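Xaa-Pro Dipeptidase (Alteromonas macleodii, PDB 2QS8) probably hydrolyses dipeptides or trims C-terminal residues as a metal-dependent carboxypeptidase of the amidohydrolase superfamily, and holds methionine in its active site. Local coordinates at residues A[143-148]-A[194-199]; A[14-19]-A[59-64]; A[311-316]-A[342-347]; A[70-75]-A[110-115]; A[262-267]-A[317-322]. One frame throughout, in Å; residues are numbered along the deposited sequence.

Interaction 1 of 5, residues A[143-148]-A[194-199]; sequences TIATTG and KITVTG
Ile144 and Ile195 face each other in a single backbone bridge that two hydrogen bonds close. The first runs from Ile144 N to Lys194 O, 2.7 Å and almost straight at 170°; the second brings Thr196 N to Ile144 O at 3.2 Å. Each of the two carbonyls also receives a CA-H, that of Thr143 on Lys194 O and that of Ile195 on Ile144 O. Ile144 CB meets Ile195 CG2 at 3.9 Å. Among the polar side chains, Thr143 lies obliquely across Lys194, its OG1 3.3 Å from Lys194 CG. The lysine chain, bent at chi2 (67°) and again at chi4, carries NZ past this threonine to the carbonyl of Val113; the nearest atom of the side chain is about 4 Å from the bound magnesium ion. A water extends the contact, accepting a bond from Thr196 OG1 at 2.7 Å and a weak one from Thr146 N. Gly199 O takes a bond from His235 NE2 just before Gly200, Val201 and Leu202 of the methionine pocket. The arrangement exemplifies the TIM barrel, in which the C-terminal ends of the strands and the loops after them form the active site.

Interaction 2 of 5, residues A[14-19]-A[59-64]; sequences GKLIDG and HTVLPG
Lys15 O is gripped by two groups of the neighbouring strand. Val61 N reaches it at 2.9 Å in a nearly straight bond (176°), although the donor sits well above the carbonyl plane, and the CA-H of Thr60 adds a weaker contact. The pattern repeats at Val61 O, which accepts Ile17 N at 2.9 Å together with the CA-H of Leu16; a third bond joins Lys15 N to His59 O at 3.1 Å. Leu16 CD1 lies 4.1 Å from Val61 CG1, while on the other side Thr60 meets Lys15 with OG1, 3.6 Å from Lys15 CB, and turns CG2 to Ile17. With OG1 beside its backbone N (chi1 -67°), Thr60 also bonds Gly388 O, next to strand 383-386. With an alanine at Thr60, Gly388 O would probably lose this partner and a gap would open beside Ile17 CD1. Ile17 and Leu62 run alongside each other in the same direction, Ile17 CD1 3.8 Å from Leu62 CD2; Ile355 packs on both. Further on, Pro63 CD closes against Ile17 O. Parallel pairing of an N-terminal strand with the strand that leads toward the barrel is characteristic of the small beta domain that accompanies the amidohydrolase barrel.

Interaction 3 of 5, residues A[311-316]-A[342-347]; sequences DTFRKA and VYMVEN
Phe313 and Met344, a selenomethionine, cross at about a right angle. The ring of Phe313 reaches the second helix with its far end: Phe313 CE1 lies 3.7 Å from Met344 CE, and Phe313 CE2 comes to 3.4 Å from Met344 O. A chi1 of 173°, which sets CG opposite the backbone N, directs the ring there. Asn347 meets the same ring obliquely, its CB 3.7 Å from Phe313 CD2 and its amide plane 78° from the ring. That amide turns back on the helix it follows, ND2 bonding Tyr343 O at 2.7 Å. Arg314, bent at chi3 (-72°), lays its guanidinium flat over the carbonyl of Asn347, whose oxygen stands 3.3 Å above the centre of the plane. A leucine at Arg314 would probably leave this carbonyl without its flat cationic cover, and Glu318 without its long, weak ion pair. Helix 299-319 is thus joined to the C-terminal end of helix 339-346 and to Asn347 without a hydrogen bond, probably by dispersion and by attraction between guanidinium charge and carbonyl dipole.

Interaction 4 of 5, residues A[70-75]-A[110-115]; sequences VHFGQE and VRQVGD. With MG (magnesium ion), chain C.
Val70 and Gln112 are paired in a parallel bridge, with Val70 N bonded to Arg111 O at 3.3 Å and Val113 N only weakly to Val70 O, after which residues 71-74 fold into a type II beta turn. The Gln112 amide clamps the backbone of Phe72 from both ends: OE1 accepts Phe72 N at 2.6 Å, the donor standing above the carbonyl plane, and NE2 gives its hydrogen to a lone pair of Phe72 O at 3.0 Å. Such a double grip fixes which way round the amide sits; a weak bond from NE2 to Asp115 OD1 agrees. His71 and His69 are the HxH motif at the end of the first barrel strand and, with Asp328, form the magnesium site. His71 NE2 binds magnesium at 2.2 Å, while His71 ND1 donates to Gly114 O at 2.8 Å, nearly in the ring plane, which probably fixes the rotation of the imidazole. Val113 O lies near the ring's edge. Over one face of the Phe72 ring, toward the rim, lies Val70 CG2, and Val110 CG2 touches Phe72 CE2 at 3.6 Å.

Interaction 5 of 5, residues A[262-267]-A[317-322]; sequences EAMDLM and YEKGVK
Asp265 supplies the flat group of this contact, a carboxylate that meets Lys319 through one oxygen; no ring takes part. Its OD1 lies 3.2 Å from Lys319 CE and 3.7 Å from Lys319 NZ, so the ion pair is long and the methylene is nearer than the charge. The two side chains cross at about a right angle, on the solvent-exposed side of the contact. Inward from this pair, Met264 and Met267, both present as selenomethionine, pack on the last turn of the other helix and the residues just after it. Met264 SE comes to 4.2 Å from Lys319 CB, and Met264 CB to 4.1 Å from Val321 CG2. Val321 CG1, anti to the backbone N (chi1 173°), meets Met267 CE at 3.9 Å. Val321 also completes a Schellman motif that ends helix 299-319: Gly320, at positive phi, bonds Tyr317 O through N at 3.0 Å, and Val321 N probably bonds Ala316 O. The helix lies on the outside of the TIM barrel beside helix 261-270, and Tyr274 of strand 273-275 touches both Val321 and Met267. A water links the two backbones, accepting Lys322 N at 2.8 Å and donating weakly to Met267 O.

From the N terminus, interaction 2 comes first, closing a loop of 39 residues that holds strands but no helix and tying strand 9-16 to strand 60-67. Interaction 4 follows in series, its 34-residue loop containing helix 88-104; strands 60-67 and 107-112 are neighbours in one sheet, so the two contacts share it without touching. Interaction 1 then closes 45 residues and meets interaction 4 where Lys194 NZ reaches Val113 O. The last two cross: interaction 5 spans 49 residues and interaction 3 spans 25, their segments alternating, and they touch along helix 299-319, which joins helix 261-270 to helix 339-346 around the barrel.

Interaction 1 of 5, residues A[143-148]-A[194-199]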
# COMPACT_ATOMS: atom_id res chain seq x y z
N THR A 143 -18.52 -11.13 -0.46
CA THR A 143 -17.62 -11.87 -1.35
C THR A 143 -16.46 -10.93 -1.69
O THR A 143 -16.67 -9.76 -1.95
CB THR A 143 -18.32 -12.27 -2.68
OG1 THR A 143 -19.40 -13.16 -2.40
CG2 THR A 143 -17.33 -12.94 -3.62
N ILE A 144 -15.24 -11.45 -1.68
CA ILE A 144 -14.09 -10.61 -1.97
C ILE A 144 -13.71 -10.66 -3.44
O ILE A 144 -13.66 -11.73 -4.04
CB ILE A 144 -12.89 -11.00 -1.11
CG1 ILE A 144 -13.24 -10.85 0.37
CG2 ILE A 144 -11.69 -10.12 -1.48
CD1 ILE A 144 -12.11 -11.25 1.33
N ALA A 145 -13.44 -9.48 -4.00
CA ALA A 145 -13.07 -9.36 -5.39
C ALA A 145 -12.00 -8.30 -5.61
O ALA A 145 -11.69 -7.51 -4.71
CB ALA A 145 -14.32 -8.99 -6.22
N THR A 146 -11.45 -8.29 -6.82
CA THR A 146 -10.47 -7.29 -7.21
C THR A 146 -11.22 -6.23 -8.01
O THR A 146 -12.33 -6.47 -8.47
CB THR A 146 -9.35 -7.90 -8.07
OG1 THR A 146 -9.91 -8.63 -9.16
CG2 THR A 146 -8.50 -8.81 -7.23
N THR A 147 -10.61 -5.05 -8.16
CA THR A 147 -11.25 -3.96 -8.89
C THR A 147 -11.95 -4.41 -10.17
O THR A 147 -11.32 -5.00 -11.05
CB THR A 147 -10.24 -2.86 -9.22
OG1 THR A 147 -9.74 -2.30 -8.00
CG2 THR A 147 -10.88 -1.76 -10.10
N GLY A 148 -13.24 -4.13 -10.27
CA GLY A 148 -13.98 -4.51 -11.46
C GLY A 148 -14.39 -5.97 -11.53
O GLY A 148 -15.08 -6.38 -12.46
N LYS A 194 -15.38 -16.07 0.75
CA LYS A 194 -15.81 -16.33 -0.61
C LYS A 194 -15.15 -15.29 -1.53
O LYS A 194 -15.16 -14.10 -1.23
CB LYS A 194 -17.33 -16.23 -0.71
CG LYS A 194 -17.87 -16.11 -2.12
CD LYS A 194 -17.64 -17.37 -2.92
CE LYS A 194 -18.34 -17.28 -4.27
NZ LYS A 194 -19.76 -16.84 -4.15
N ILE A 195 -14.56 -15.75 -2.62
CA ILE A 195 -13.92 -14.84 -3.58
C ILE A 195 -14.32 -15.21 -5.01
O ILE A 195 -14.73 -16.34 -5.27
CB ILE A 195 -12.37 -14.91 -3.51
CG1 ILE A 195 -11.88 -16.29 -3.97
CG2 ILE A 195 -11.90 -14.59 -2.12
CD1 ILE A 195 -10.36 -16.42 -4.06
N THR A 196 -14.22 -14.24 -5.91
CA THR A 196 -14.49 -14.48 -7.32
C THR A 196 -13.11 -14.49 -7.98
O THR A 196 -12.53 -13.45 -8.29
CB THR A 196 -15.40 -13.38 -7.94
OG1 THR A 196 -14.93 -12.08 -7.57
CG2 THR A 196 -16.83 -13.54 -7.46
N VAL A 197 -12.57 -15.69 -8.17
CA VAL A 197 -11.26 -15.84 -8.78
C VAL A 197 -11.26 -15.61 -10.30
O VAL A 197 -10.20 -15.49 -10.91
CB VAL A 197 -10.66 -17.24 -8.46
CG1 VAL A 197 -11.11 -18.26 -9.49
CG2 VAL A 197 -9.14 -17.14 -8.40
N THR A 198 -12.45 -15.56 -10.91
CA THR A 198 -12.56 -15.28 -12.34
C THR A 198 -13.76 -14.38 -12.57
O THR A 198 -14.52 -14.11 -11.64
CB THR A 198 -12.79 -16.56 -13.19
OG1 THR A 198 -14.12 -17.04 -12.98
CG2 THR A 198 -11.79 -17.64 -12.83
N GLY A 199 -13.94 -13.91 -13.80
CA GLY A 199 -15.09 -13.08 -14.11
C GLY A 199 -16.36 -13.89 -13.90
O GLY A 199 -16.28 -15.10 -13.67
O HOH W 1 -12.95 -10.67 -8.71

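Interaction 2 of 5, residues A[14-19]-A[59-64]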
# COMPACT_ATOMS: atom_id res chain seq x y z
N GLY A 14 -40.56 -45.63 8.11
CA GLY A 14 -40.89 -46.66 7.15
C GLY A 14 -39.63 -47.06 6.44
O GLY A 14 -39.26 -48.24 6.41
N LYS A 15 -38.95 -46.07 5.87
CA LYS A 15 -37.69 -46.28 5.18
C LYS A 15 -36.67 -45.28 5.71
O LYS A 15 -37.04 -44.21 6.22
CB LYS A 15 -37.88 -46.13 3.67
CG LYS A 15 -38.76 -47.21 3.07
CD LYS A 15 -38.59 -47.28 1.57
CE LYS A 15 -39.32 -48.49 0.99
NZ LYS A 15 -39.01 -48.64 -0.47
N LEU A 16 -35.40 -45.62 5.61
CA LEU A 16 -34.36 -44.74 6.13
C LEU A 16 -33.09 -44.68 5.29
O LEU A 16 -32.44 -45.69 5.06
CB LEU A 16 -33.98 -45.15 7.55
CG LEU A 16 -32.76 -44.44 8.16
CD1 LEU A 16 -33.12 -43.00 8.49
CD2 LEU A 16 -32.31 -45.16 9.43
N ILE A 17 -32.77 -43.47 4.83
CA ILE A 17 -31.54 -43.21 4.09
C ILE A 17 -30.73 -42.48 5.17
O ILE A 17 -31.05 -41.34 5.52
CB ILE A 17 -31.78 -42.30 2.88
CG1 ILE A 17 -32.77 -42.98 1.91
CG2 ILE A 17 -30.47 -42.01 2.16
CD1 ILE A 17 -33.11 -42.15 0.70
N ASP A 18 -29.72 -43.14 5.72
CA ASP A 18 -28.95 -42.54 6.80
C ASP A 18 -27.78 -41.62 6.44
O ASP A 18 -27.26 -40.94 7.32
CB ASP A 18 -28.47 -43.63 7.78
CG ASP A 18 -27.36 -44.51 7.22
OD1 ASP A 18 -26.87 -44.26 6.10
OD2 ASP A 18 -26.97 -45.47 7.91
N GLY A 19 -27.38 -41.60 5.18
CA GLY A 19 -26.29 -40.74 4.78
C GLY A 19 -24.96 -41.43 4.59
O GLY A 19 -24.10 -40.92 3.87
N HIS A 59 -43.43 -42.96 5.49
CA HIS A 59 -42.47 -41.99 4.96
C HIS A 59 -41.05 -42.55 4.87
O HIS A 59 -40.72 -43.58 5.47
CB HIS A 59 -42.41 -40.76 5.86
CG HIS A 59 -43.67 -39.96 5.88
ND1 HIS A 59 -43.84 -38.82 5.11
CD2 HIS A 59 -44.80 -40.10 6.59
CE1 HIS A 59 -45.02 -38.30 5.36
NE2 HIS A 59 -45.63 -39.06 6.26
N THR A 60 -40.22 -41.85 4.11
CA THR A 60 -38.82 -42.19 3.97
C THR A 60 -38.12 -41.05 4.71
O THR A 60 -38.33 -39.88 4.40
CB THR A 60 -38.36 -42.19 2.51
OG1 THR A 60 -38.99 -43.27 1.80
CG2 THR A 60 -36.84 -42.35 2.43
N VAL A 61 -37.32 -41.40 5.71
CA VAL A 61 -36.60 -40.42 6.51
C VAL A 61 -35.17 -40.27 5.99
O VAL A 61 -34.55 -41.24 5.55
CB VAL A 61 -36.57 -40.84 8.00
CG1 VAL A 61 -35.69 -39.88 8.80
CG2 VAL A 61 -37.98 -40.86 8.57
N LEU A 62 -34.68 -39.03 6.00
CA LEU A 62 -33.32 -38.75 5.56
C LEU A 62 -32.70 -37.74 6.53
O LEU A 62 -33.41 -37.12 7.33
CB LEU A 62 -33.30 -38.15 4.15
CG LEU A 62 -34.16 -38.77 3.04
CD1 LEU A 62 -35.56 -38.19 3.09
CD2 LEU A 62 -33.54 -38.49 1.68
N PRO A 63 -31.38 -37.58 6.50
CA PRO A 63 -30.83 -36.60 7.42
C PRO A 63 -31.10 -35.22 6.80
O PRO A 63 -31.40 -35.14 5.61
CB PRO A 63 -29.35 -36.96 7.50
CG PRO A 63 -29.07 -37.60 6.19
CD PRO A 63 -30.31 -38.38 5.87
N GLY A 64 -31.02 -34.16 7.60
CA GLY A 64 -31.26 -32.83 7.07
C GLY A 64 -30.40 -32.54 5.86
O GLY A 64 -29.21 -32.84 5.86

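Interaction 3 of 5, residues A[311-316]-A[342-347]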
# COMPACT_ATOMS: atom_id res chain seq x y z
N ASP A 311 -22.70 -30.31 -18.55
CA ASP A 311 -21.73 -31.14 -19.23
C ASP A 311 -20.46 -31.29 -18.39
O ASP A 311 -19.90 -32.38 -18.29
CB ASP A 311 -21.39 -30.54 -20.59
CG ASP A 311 -20.60 -31.49 -21.46
OD1 ASP A 311 -21.15 -32.58 -21.77
OD2 ASP A 311 -19.45 -31.17 -21.82
N THR A 312 -20.01 -30.20 -17.79
CA THR A 312 -18.82 -30.24 -16.95
C THR A 312 -19.07 -31.13 -15.73
O THR A 312 -18.19 -31.86 -15.28
CB THR A 312 -18.44 -28.82 -16.49
OG1 THR A 312 -17.90 -28.09 -17.60
CG2 THR A 312 -17.40 -28.86 -15.38
N PHE A 313 -20.29 -31.07 -15.20
CA PHE A 313 -20.65 -31.88 -14.03
C PHE A 313 -20.41 -33.37 -14.27
O PHE A 313 -19.81 -34.04 -13.44
CB PHE A 313 -22.12 -31.66 -13.67
CG PHE A 313 -22.62 -32.57 -12.58
CD1 PHE A 313 -22.33 -32.31 -11.25
CD2 PHE A 313 -23.35 -33.72 -12.90
CE1 PHE A 313 -22.77 -33.16 -10.24
CE2 PHE A 313 -23.78 -34.58 -11.89
CZ PHE A 313 -23.49 -34.29 -10.56
N ARG A 314 -20.92 -33.87 -15.39
CA ARG A 314 -20.77 -35.28 -15.74
C ARG A 314 -19.30 -35.66 -15.79
O ARG A 314 -18.90 -36.67 -15.20
CB ARG A 314 -21.44 -35.58 -17.08
CG ARG A 314 -21.20 -36.99 -17.60
CD ARG A 314 -21.85 -37.19 -18.96
NE ARG A 314 -23.31 -37.25 -18.90
CZ ARG A 314 -24.00 -38.26 -18.35
NH1 ARG A 314 -23.36 -39.29 -17.82
NH2 ARG A 314 -25.32 -38.23 -18.35
N LYS A 315 -18.52 -34.86 -16.50
CA LYS A 315 -17.08 -35.09 -16.63
C LYS A 315 -16.38 -35.15 -15.27
O LYS A 315 -15.58 -36.05 -15.01
CB LYS A 315 -16.44 -33.97 -17.46
CG LYS A 315 -16.81 -33.96 -18.94
CD LYS A 315 -16.18 -32.77 -19.66
CE LYS A 315 -16.19 -32.95 -21.17
NZ LYS A 315 -17.57 -33.11 -21.73
N ALA A 316 -16.70 -34.19 -14.41
CA ALA A 316 -16.09 -34.14 -13.09
C ALA A 316 -16.47 -35.34 -12.25
O ALA A 316 -15.63 -35.93 -11.58
CB ALA A 316 -16.51 -32.86 -12.37
N VAL A 342 -32.49 -33.54 -9.27
CA VAL A 342 -32.94 -34.07 -10.55
C VAL A 342 -31.91 -33.80 -11.65
O VAL A 342 -31.72 -34.63 -12.54
CB VAL A 342 -34.29 -33.46 -10.95
CG1 VAL A 342 -34.81 -34.14 -12.21
CG2 VAL A 342 -35.27 -33.57 -9.80
N TYR A 343 -31.26 -32.65 -11.58
CA TYR A 343 -30.25 -32.29 -12.58
C TYR A 343 -29.00 -33.15 -12.42
O TYR A 343 -28.40 -33.56 -13.41
CB TYR A 343 -29.87 -30.81 -12.46
CG TYR A 343 -30.87 -29.86 -13.10
CD1 TYR A 343 -31.15 -29.92 -14.46
CD2 TYR A 343 -31.49 -28.86 -12.35
CE1 TYR A 343 -32.01 -29.02 -15.07
CE2 TYR A 343 -32.37 -27.94 -12.94
CZ TYR A 343 -32.61 -28.04 -14.30
OH TYR A 343 -33.45 -27.13 -14.91
N MSE A 344 -28.61 -33.42 -11.18
CA MSE A 344 -27.44 -34.23 -10.92
C MSE A 344 -27.62 -35.64 -11.41
O MSE A 344 -26.69 -36.25 -11.95
CB MSE A 344 -27.15 -34.23 -9.42
CG MSE A 344 -26.79 -32.86 -8.93
SE MSE A 344 -26.46 -32.91 -7.03
CE MSE A 344 -24.53 -33.20 -6.99
N VAL A 345 -28.84 -36.15 -11.26
CA VAL A 345 -29.15 -37.50 -11.71
C VAL A 345 -29.15 -37.59 -13.23
O VAL A 345 -28.49 -38.45 -13.80
CB VAL A 345 -30.54 -37.96 -11.17
CG1 VAL A 345 -30.86 -39.34 -11.72
CG2 VAL A 345 -30.53 -37.99 -9.64
N GLU A 346 -29.88 -36.70 -13.89
CA GLU A 346 -29.96 -36.71 -15.35
C GLU A 346 -28.59 -36.58 -16.01
O GLU A 346 -28.43 -36.93 -17.17
CB GLU A 346 -30.87 -35.60 -15.85
CG GLU A 346 -32.24 -35.61 -15.21
CD GLU A 346 -33.28 -34.86 -16.03
OE1 GLU A 346 -32.96 -33.77 -16.56
OE2 GLU A 346 -34.42 -35.37 -16.12
N ASN A 347 -27.61 -36.09 -15.26
CA ASN A 347 -26.28 -35.93 -15.82
C ASN A 347 -25.26 -36.98 -15.38
O ASN A 347 -24.05 -36.72 -15.42
CB ASN A 347 -25.77 -34.51 -15.56
CG ASN A 347 -26.49 -33.48 -16.42
OD1 ASN A 347 -26.21 -33.36 -17.62
ND2 ASN A 347 -27.43 -32.76 -15.83

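Interaction 4 of 5, residues A[70-75]-A[110-115]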
# COMPACT_ATOMS: atom_id res chain seq x y z
N VAL A 70 -25.99 -20.60 -1.36
CA VAL A 70 -27.25 -19.87 -1.41
C VAL A 70 -27.03 -18.39 -1.13
O VAL A 70 -26.02 -18.01 -0.54
CB VAL A 70 -28.28 -20.42 -0.37
CG1 VAL A 70 -28.58 -21.90 -0.67
CG2 VAL A 70 -27.75 -20.24 1.04
N HIS A 71 -27.97 -17.56 -1.58
CA HIS A 71 -27.89 -16.11 -1.38
C HIS A 71 -29.20 -15.56 -0.83
O HIS A 71 -29.91 -14.81 -1.52
CB HIS A 71 -27.56 -15.40 -2.70
CG HIS A 71 -26.25 -15.78 -3.29
ND1 HIS A 71 -25.04 -15.44 -2.72
CD2 HIS A 71 -25.94 -16.47 -4.42
CE1 HIS A 71 -24.05 -15.90 -3.47
NE2 HIS A 71 -24.57 -16.53 -4.51
N PHE A 72 -29.55 -15.92 0.40
CA PHE A 72 -30.78 -15.42 0.99
C PHE A 72 -30.71 -13.89 0.94
O PHE A 72 -29.65 -13.31 1.21
CB PHE A 72 -30.92 -15.84 2.46
CG PHE A 72 -31.01 -17.34 2.67
CD1 PHE A 72 -31.59 -18.17 1.72
CD2 PHE A 72 -30.57 -17.90 3.86
CE1 PHE A 72 -31.74 -19.54 1.96
CE2 PHE A 72 -30.71 -19.26 4.12
CZ PHE A 72 -31.30 -20.09 3.17
N GLY A 73 -31.82 -13.25 0.58
CA GLY A 73 -31.84 -11.81 0.51
C GLY A 73 -31.96 -11.28 -0.90
O GLY A 73 -32.16 -10.09 -1.12
N GLN A 74 -31.84 -12.17 -1.88
CA GLN A 74 -31.97 -11.77 -3.27
C GLN A 74 -32.54 -12.90 -4.12
O GLN A 74 -32.46 -14.07 -3.75
CB GLN A 74 -30.60 -11.34 -3.82
CG GLN A 74 -29.63 -12.47 -4.05
CD GLN A 74 -28.19 -11.99 -4.18
OE1 GLN A 74 -27.54 -11.65 -3.19
NE2 GLN A 74 -27.69 -11.95 -5.41
N GLU A 75 -33.13 -12.51 -5.24
CA GLU A 75 -33.71 -13.42 -6.24
C GLU A 75 -33.63 -12.66 -7.54
O GLU A 75 -34.29 -11.63 -7.69
CB GLU A 75 -35.16 -13.77 -5.93
CG GLU A 75 -35.34 -14.57 -4.67
CD GLU A 75 -36.71 -15.23 -4.59
OE1 GLU A 75 -37.71 -14.53 -4.85
OE2 GLU A 75 -36.76 -16.44 -4.26
N VAL A 110 -27.28 -24.58 5.55
CA VAL A 110 -26.88 -23.98 4.28
C VAL A 110 -25.62 -23.15 4.47
O VAL A 110 -25.30 -22.72 5.58
CB VAL A 110 -27.98 -23.04 3.69
CG1 VAL A 110 -29.25 -23.82 3.40
CG2 VAL A 110 -28.28 -21.89 4.65
N ARG A 111 -24.89 -22.96 3.38
CA ARG A 111 -23.70 -22.14 3.38
C ARG A 111 -24.00 -20.94 2.48
O ARG A 111 -24.10 -21.09 1.25
CB ARG A 111 -22.50 -22.93 2.82
CG ARG A 111 -21.15 -22.22 2.97
CD ARG A 111 -19.98 -23.00 2.35
NE ARG A 111 -20.12 -23.15 0.91
CZ ARG A 111 -19.14 -23.52 0.09
NH1 ARG A 111 -17.93 -23.78 0.57
NH2 ARG A 111 -19.36 -23.59 -1.21
N GLN A 112 -24.19 -19.75 3.06
CA GLN A 112 -24.44 -18.56 2.26
C GLN A 112 -23.08 -18.02 1.83
O GLN A 112 -22.26 -17.63 2.67
CB GLN A 112 -25.16 -17.47 3.06
CG GLN A 112 -25.35 -16.19 2.24
CD GLN A 112 -26.81 -15.77 2.14
OE1 GLN A 112 -27.71 -16.61 2.15
NE2 GLN A 112 -27.04 -14.47 2.01
N VAL A 113 -22.83 -18.00 0.54
CA VAL A 113 -21.56 -17.53 0.05
C VAL A 113 -21.66 -16.20 -0.69
O VAL A 113 -21.24 -16.11 -1.85
CB VAL A 113 -20.90 -18.59 -0.87
CG1 VAL A 113 -20.41 -19.76 -0.02
CG2 VAL A 113 -21.90 -19.07 -1.90
N GLY A 114 -22.19 -15.19 -0.01
CA GLY A 114 -22.29 -13.87 -0.61
C GLY A 114 -23.58 -13.06 -0.45
O GLY A 114 -24.66 -13.53 -0.77
N ASP A 115 -23.44 -11.83 0.05
CA ASP A 115 -24.55 -10.89 0.19
C ASP A 115 -23.89 -9.53 0.39
O ASP A 115 -22.66 -9.45 0.44
CB ASP A 115 -25.50 -11.24 1.36
CG ASP A 115 -24.82 -11.26 2.72
OD1 ASP A 115 -24.75 -12.35 3.32
OD2 ASP A 115 -24.38 -10.19 3.19
MG MG C . -23.45 -17.15 -6.26

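Interaction 5 of 5, residues A[262-267]-A[317-322]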
# COMPACT_ATOMS: atom_id res chain seq x y z
N GLU A 262 -6.66 -30.86 -16.49
CA GLU A 262 -5.64 -30.52 -15.50
C GLU A 262 -6.25 -30.05 -14.18
O GLU A 262 -5.80 -30.44 -13.10
CB GLU A 262 -4.72 -29.44 -16.04
CG GLU A 262 -3.64 -29.05 -15.05
CD GLU A 262 -2.88 -27.81 -15.46
OE1 GLU A 262 -2.01 -27.38 -14.68
OE2 GLU A 262 -3.15 -27.26 -16.56
N ALA A 263 -7.28 -29.21 -14.27
CA ALA A 263 -7.93 -28.70 -13.08
C ALA A 263 -8.57 -29.84 -12.29
O ALA A 263 -8.54 -29.83 -11.07
CB ALA A 263 -8.99 -27.66 -13.45
N MSE A 264 -9.12 -30.81 -13.01
CA MSE A 264 -9.76 -31.94 -12.37
C MSE A 264 -8.78 -32.78 -11.57
O MSE A 264 -9.07 -33.13 -10.43
CB MSE A 264 -10.46 -32.79 -13.42
CG MSE A 264 -11.60 -32.05 -14.07
SE MSE A 264 -12.78 -33.21 -15.15
CE MSE A 264 -11.92 -33.14 -16.89
N ASP A 265 -7.62 -33.09 -12.14
CA ASP A 265 -6.63 -33.87 -11.42
C ASP A 265 -6.09 -33.06 -10.24
O ASP A 265 -5.79 -33.61 -9.18
CB ASP A 265 -5.48 -34.28 -12.34
CG ASP A 265 -5.90 -35.32 -13.37
OD1 ASP A 265 -6.64 -36.25 -12.99
OD2 ASP A 265 -5.49 -35.22 -14.54
N LEU A 266 -5.95 -31.75 -10.42
CA LEU A 266 -5.47 -30.91 -9.34
C LEU A 266 -6.47 -30.96 -8.18
O LEU A 266 -6.08 -31.08 -7.03
CB LEU A 266 -5.30 -29.47 -9.81
CG LEU A 266 -4.03 -29.21 -10.63
CD1 LEU A 266 -4.08 -27.82 -11.23
CD2 LEU A 266 -2.80 -29.36 -9.73
N MSE A 267 -7.76 -30.88 -8.49
CA MSE A 267 -8.77 -30.92 -7.44
C MSE A 267 -8.79 -32.25 -6.71
O MSE A 267 -9.03 -32.30 -5.50
CB MSE A 267 -10.14 -30.64 -8.03
CG MSE A 267 -10.36 -29.18 -8.33
SE MSE A 267 -12.15 -28.96 -9.08
CE MSE A 267 -13.24 -29.00 -7.43
N TYR A 317 -17.75 -35.71 -12.30
CA TYR A 317 -18.23 -36.86 -11.53
C TYR A 317 -17.55 -38.15 -11.95
O TYR A 317 -17.02 -38.88 -11.12
CB TYR A 317 -19.74 -37.02 -11.68
CG TYR A 317 -20.25 -38.28 -11.03
CD1 TYR A 317 -20.20 -38.43 -9.65
CD2 TYR A 317 -20.73 -39.34 -11.80
CE1 TYR A 317 -20.63 -39.61 -9.04
CE2 TYR A 317 -21.16 -40.52 -11.21
CZ TYR A 317 -21.10 -40.66 -9.83
OH TYR A 317 -21.50 -41.84 -9.24
N GLU A 318 -17.56 -38.45 -13.25
CA GLU A 318 -16.95 -39.68 -13.74
C GLU A 318 -15.45 -39.71 -13.43
O GLU A 318 -14.91 -40.76 -13.07
CB GLU A 318 -17.19 -39.82 -15.24
CG GLU A 318 -18.65 -39.67 -15.63
CD GLU A 318 -18.89 -39.85 -17.12
OE1 GLU A 318 -18.03 -39.42 -17.93
OE2 GLU A 318 -19.94 -40.40 -17.50
N LYS A 319 -14.79 -38.57 -13.55
CA LYS A 319 -13.36 -38.47 -13.27
C LYS A 319 -13.05 -38.71 -11.79
O LYS A 319 -11.90 -38.95 -11.42
CB LYS A 319 -12.84 -37.10 -13.68
CG LYS A 319 -11.34 -36.93 -13.56
CD LYS A 319 -10.61 -37.67 -14.67
CE LYS A 319 -9.11 -37.42 -14.61
NZ LYS A 319 -8.40 -38.04 -15.77
N GLY A 320 -14.07 -38.63 -10.94
CA GLY A 320 -13.86 -38.87 -9.52
C GLY A 320 -13.62 -37.65 -8.65
O GLY A 320 -13.14 -37.78 -7.52
N VAL A 321 -13.95 -36.46 -9.16
CA VAL A 321 -13.79 -35.22 -8.41
C VAL A 321 -14.80 -35.19 -7.27
O VAL A 321 -15.97 -35.53 -7.46
CB VAL A 321 -14.02 -33.99 -9.32
CG1 VAL A 321 -14.02 -32.72 -8.49
CG2 VAL A 321 -12.95 -33.93 -10.39
N LYS A 322 -14.37 -34.79 -6.08
CA LYS A 322 -15.28 -34.72 -4.94
C LYS A 322 -16.37 -33.69 -5.24
O LYS A 322 -16.10 -32.61 -5.77
CB LYS A 322 -14.52 -34.34 -3.68
CG LYS A 322 -13.45 -35.35 -3.31
CD LYS A 322 -12.44 -34.76 -2.34
CE LYS A 322 -13.00 -34.68 -0.95
NZ LYS A 322 -13.14 -36.06 -0.40
O HOH W 2 -11.82 -33.74 -5.44